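Local structure of pantothenate kinase (Coxiella burnetii, 3TQC) at residues V239-Y244 against H280-I285. The protein catalyses the ATP-dependent phosphorylation of (R)-pantothenate to 4'-phosphopantothenate, the first of five steps from pantothenate to coenzyme A. Residues are numbered along the deposited sequence; the frame is centred on the assembly and turned at random.
Sequences VIQKWY and HVWNEI
The indole of Trp-282 reaches out from helix 271-294 and lies with one face against the backbone turn of helix 237-253 that carries Ile-240 and Gln-241. CA of Gln-241 stands 3.7 Å above the indole plane, over the centre of the ring system. CB of the same residue sits over the five-membered ring in a CH-pi contact, 3.6 Å from the centroid of the Trp-282 pyrrole and 20° off its normal. The aliphatic part of the Gln-241 chain then runs on, extended, past the pyrrole end. At the far end of the indole Ile-240 meets the six-membered ring: CG2, placed anti to the backbone N, is the branch that meets the indole, 3.4 Å from CH2 of Trp-282, the two side chains crossing at about a right angle.

Tyr-244, one turn on, continues the contact. Its CG is anti to the backbone N (chi1 178°), which carries the phenol alongside Trp-282, the two side chains sliding past each other in opposite directions; CB of Tyr-244 is 4.0 Å from CE3 of Trp-282. The phenol ends at Val-281, where OH of Tyr-244 lies 3.3 Å from CG1 of Val-281. The axes of the two short segments approach to 10.1 Å, with 135° between their N-to-C directions, and the Trp-282 indole lies between the two helices at this point.

Ile-240 and Trp-282 also touch Ser-100, and Tyr-244 touches Ala-102, both residues of the ADP pocket. What can be read securely is apolar and CH-pi packing on the face and rim of the indole, joining the two helices beside the nucleotide-binding loop of this P-loop kinase.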
ATOM      1  N   VAL B 239      19.745 -18.448 -11.008  1.00 29.82           N
ATOM      2  CA  VAL B 239      18.695 -19.389 -11.387  1.00 28.97           C
ATOM      3  C   VAL B 239      17.765 -18.789 -12.443  1.00 27.84           C
ATOM      4  O   VAL B 239      17.478 -19.431 -13.458  1.00 27.98           O
ATOM      5  CB  VAL B 239      17.923 -19.890 -10.144  1.00 28.17           C
ATOM      6  CG1 VAL B 239      16.573 -20.520 -10.530  1.00 26.85           C
ATOM      7  CG2 VAL B 239      18.803 -20.863  -9.365  1.00 28.10           C
ATOM      8  N   ILE B 240      17.338 -17.548 -12.225  1.00 26.58           N
ATOM      9  CA  ILE B 240      16.464 -16.868 -13.184  1.00 25.99           C
ATOM     10  C   ILE B 240      17.195 -16.712 -14.520  1.00 27.81           C
ATOM     11  O   ILE B 240      16.619 -16.962 -15.573  1.00 28.22           O
ATOM     12  CB  ILE B 240      15.989 -15.487 -12.694  1.00 25.12           C
ATOM     13  CG1 ILE B 240      15.350 -15.580 -11.298  1.00 24.76           C
ATOM     14  CG2 ILE B 240      14.940 -14.907 -13.661  1.00 22.98           C
ATOM     15  CD1 ILE B 240      15.187 -14.260 -10.620  1.00 24.16           C
ATOM     16  N   GLN B 241      18.469 -16.322 -14.453  1.00 29.14           N
ATOM     17  CA  GLN B 241      19.331 -16.227 -15.620  1.00 31.11           C
ATOM     18  C   GLN B 241      19.178 -17.474 -16.476  1.00 31.53           C
ATOM     19  O   GLN B 241      18.891 -17.372 -17.665  1.00 31.82           O
ATOM     20  CB  GLN B 241      20.794 -16.050 -15.192  1.00 32.41           C
ATOM     21  CG  GLN B 241      21.813 -16.060 -16.324  1.00 35.28           C
ATOM     22  CD  GLN B 241      23.228 -15.740 -15.851  1.00 36.47           C
ATOM     23  OE1 GLN B 241      23.440 -14.879 -14.990  1.00 37.73           O
ATOM     24  NE2 GLN B 241      24.190 -16.441 -16.398  1.00 38.22           N
ATOM     25  N   LYS B 242      19.340 -18.645 -15.865  1.00 31.54           N
ATOM     26  CA  LYS B 242      19.191 -19.896 -16.597  1.00 32.17           C
ATOM     27  C   LYS B 242      17.788 -20.048 -17.184  1.00 30.82           C
ATOM     28  O   LYS B 242      17.637 -20.468 -18.326  1.00 31.23           O
ATOM     29  CB  LYS B 242      19.526 -21.104 -15.724  1.00 32.75           C
ATOM     30  CG  LYS B 242      19.421 -22.423 -16.488  1.00 34.88           C
ATOM     31  CD  LYS B 242      20.233 -23.543 -15.841  1.00 36.92           C
ATOM     32  CE  LYS B 242      19.666 -24.900 -16.222  1.00 37.75           C
ATOM     33  NZ  LYS B 242      19.469 -25.015 -17.691  1.00 38.84           N
ATOM     34  N   TRP B 243      16.757 -19.689 -16.422  1.00 28.93           N
ATOM     35  CA  TRP B 243      15.407 -19.825 -16.947  1.00 28.00           C
ATOM     36  C   TRP B 243      15.226 -18.888 -18.114  1.00 28.21           C
ATOM     37  O   TRP B 243      14.569 -19.208 -19.104  1.00 28.12           O
ATOM     38  CB  TRP B 243      14.364 -19.498 -15.899  1.00 26.48           C
ATOM     39  CG  TRP B 243      14.351 -20.423 -14.737  1.00 26.61           C
ATOM     40  CD1 TRP B 243      14.806 -21.703 -14.700  1.00 26.78           C
ATOM     41  CD2 TRP B 243      13.812 -20.146 -13.437  1.00 24.81           C
ATOM     42  NE1 TRP B 243      14.602 -22.231 -13.456  1.00 27.25           N
ATOM     43  CE2 TRP B 243      13.995 -21.294 -12.662  1.00 25.31           C
ATOM     44  CE3 TRP B 243      13.210 -19.021 -12.854  1.00 24.09           C
ATOM     45  CZ2 TRP B 243      13.594 -21.366 -11.330  1.00 25.27           C
ATOM     46  CZ3 TRP B 243      12.817 -19.084 -11.533  1.00 23.35           C
ATOM     47  CH2 TRP B 243      13.008 -20.255 -10.781  1.00 23.44           C
ATOM     48  N   TYR B 244      15.799 -17.704 -17.980  1.00 28.45           N
ATOM     49  CA  TYR B 244      15.743 -16.727 -19.040  1.00 28.78           C
ATOM     50  C   TYR B 244      16.466 -17.254 -20.276  1.00 30.60           C
ATOM     51  O   TYR B 244      15.902 -17.261 -21.364  1.00 30.81           O
ATOM     52  CB  TYR B 244      16.340 -15.398 -18.590  1.00 28.16           C
ATOM     53  CG  TYR B 244      16.312 -14.409 -19.700  1.00 29.83           C
ATOM     54  CD1 TYR B 244      15.190 -13.633 -19.928  1.00 29.57           C
ATOM     55  CD2 TYR B 244      17.397 -14.267 -20.551  1.00 31.36           C
ATOM     56  CE1 TYR B 244      15.153 -12.737 -20.972  1.00 31.06           C
ATOM     57  CE2 TYR B 244      17.366 -13.375 -21.587  1.00 33.49           C
ATOM     58  CZ  TYR B 244      16.241 -12.616 -21.800  1.00 32.87           C
ATOM     59  OH  TYR B 244      16.206 -11.724 -22.843  1.00 34.88           O
ATOM     60  N   HIS B 280      24.120 -11.972 -22.112  1.00 40.21           N
ATOM     61  CA  HIS B 280      24.428 -10.549 -22.172  1.00 40.79           C
ATOM     62  C   HIS B 280      23.207  -9.708 -21.837  1.00 38.52           C
ATOM     63  O   HIS B 280      23.286  -8.815 -20.996  1.00 38.15           O
ATOM     64  CB  HIS B 280      24.948 -10.166 -23.562  1.00 43.01           C
ATOM     65  CG  HIS B 280      24.867  -8.702 -23.846  1.00 45.13           C
ATOM     66  ND1 HIS B 280      25.871  -7.824 -23.498  1.00 47.97           N
ATOM     67  CD2 HIS B 280      23.890  -7.954 -24.412  1.00 46.57           C
ATOM     68  CE1 HIS B 280      25.523  -6.601 -23.856  1.00 49.33           C
ATOM     69  NE2 HIS B 280      24.325  -6.651 -24.408  1.00 48.88           N
ATOM     70  N   VAL B 281      22.094  -9.991 -22.511  1.00 37.16           N
ATOM     71  CA  VAL B 281      20.851  -9.242 -22.309  1.00 35.36           C
ATOM     72  C   VAL B 281      20.414  -9.326 -20.844  1.00 33.98           C
ATOM     73  O   VAL B 281      20.088  -8.308 -20.221  1.00 33.29           O
ATOM     74  CB  VAL B 281      19.727  -9.746 -23.236  1.00 34.67           C
ATOM     75  CG1 VAL B 281      18.365  -9.225 -22.790  1.00 32.62           C
ATOM     76  CG2 VAL B 281      20.005  -9.345 -24.676  1.00 36.39           C
ATOM     77  N   TRP B 282      20.417 -10.541 -20.302  1.00 33.29           N
ATOM     78  CA  TRP B 282      20.167 -10.749 -18.880  1.00 32.16           C
ATOM     79  C   TRP B 282      21.088  -9.886 -18.011  1.00 32.95           C
ATOM     80  O   TRP B 282      20.621  -9.127 -17.171  1.00 31.25           O
ATOM     81  CB  TRP B 282      20.356 -12.216 -18.503  1.00 31.83           C
ATOM     82  CG  TRP B 282      20.311 -12.402 -17.048  1.00 31.13           C
ATOM     83  CD1 TRP B 282      21.373 -12.548 -16.209  1.00 30.60           C
ATOM     84  CD2 TRP B 282      19.133 -12.415 -16.225  1.00 28.51           C
ATOM     85  NE1 TRP B 282      20.931 -12.657 -14.916  1.00 30.63           N
ATOM     86  CE2 TRP B 282      19.559 -12.582 -14.896  1.00 28.27           C
ATOM     87  CE3 TRP B 282      17.763 -12.309 -16.488  1.00 28.11           C
ATOM     88  CZ2 TRP B 282      18.661 -12.653 -13.820  1.00 27.10           C
ATOM     89  CZ3 TRP B 282      16.859 -12.363 -15.401  1.00 26.98           C
ATOM     90  CH2 TRP B 282      17.323 -12.530 -14.093  1.00 25.54           C
ATOM     91  N   ASN B 283      22.395  -9.993 -18.244  1.00 35.17           N
ATOM     92  CA  ASN B 283      23.361  -9.331 -17.390  1.00 36.43           C
ATOM     93  C   ASN B 283      23.285  -7.817 -17.467  1.00 37.07           C
ATOM     94  O   ASN B 283      23.389  -7.151 -16.443  1.00 37.06           O
ATOM     95  CB  ASN B 283      24.784  -9.797 -17.701  1.00 38.71           C
ATOM     96  CG  ASN B 283      25.168 -11.073 -16.960  1.00 38.90           C
ATOM     97  OD1 ASN B 283      24.747 -11.310 -15.831  1.00 37.39           O
ATOM     98  ND2 ASN B 283      26.007 -11.882 -17.591  1.00 42.12           N
ATOM     99  N   GLU B 284      23.092  -7.269 -18.664  1.00 38.24           N
ATOM    100  CA  GLU B 284      23.151  -5.814 -18.857  1.00 39.28           C
ATOM    101  C   GLU B 284      21.775  -5.143 -18.808  1.00 37.30           C
ATOM    102  O   GLU B 284      21.676  -3.944 -18.561  1.00 37.80           O
ATOM    103  CB  GLU B 284      23.824  -5.478 -20.183  1.00 41.43           C
ATOM    104  CG  GLU B 284      25.266  -5.982 -20.310  1.00 45.68           C
ATOM    105  CD  GLU B 284      26.222  -5.409 -19.255  1.00 48.76           C
ATOM    106  OE1 GLU B 284      26.064  -4.232 -18.855  1.00 49.04           O
ATOM    107  OE2 GLU B 284      27.148  -6.146 -18.840  1.00 51.50           O
ATOM    108  N   ILE B 285      20.726  -5.907 -19.068  1.00 35.31           N
ATOM    109  CA  ILE B 285      19.392  -5.359 -19.067  1.00 33.99           C
ATOM    110  C   ILE B 285      18.547  -5.947 -17.926  1.00 31.89           C
ATOM    111  O   ILE B 285      18.325  -5.283 -16.915  1.00 30.78           O
ATOM    112  CB  ILE B 285      18.708  -5.566 -20.422  1.00 34.37           C
ATOM    113  CG1 ILE B 285      19.521  -4.873 -21.527  1.00 37.32           C
ATOM    114  CG2 ILE B 285      17.271  -5.034 -20.375  1.00 32.72           C
ATOM    115  CD1 ILE B 285      18.930  -5.064 -22.909  1.00 38.69           C
TER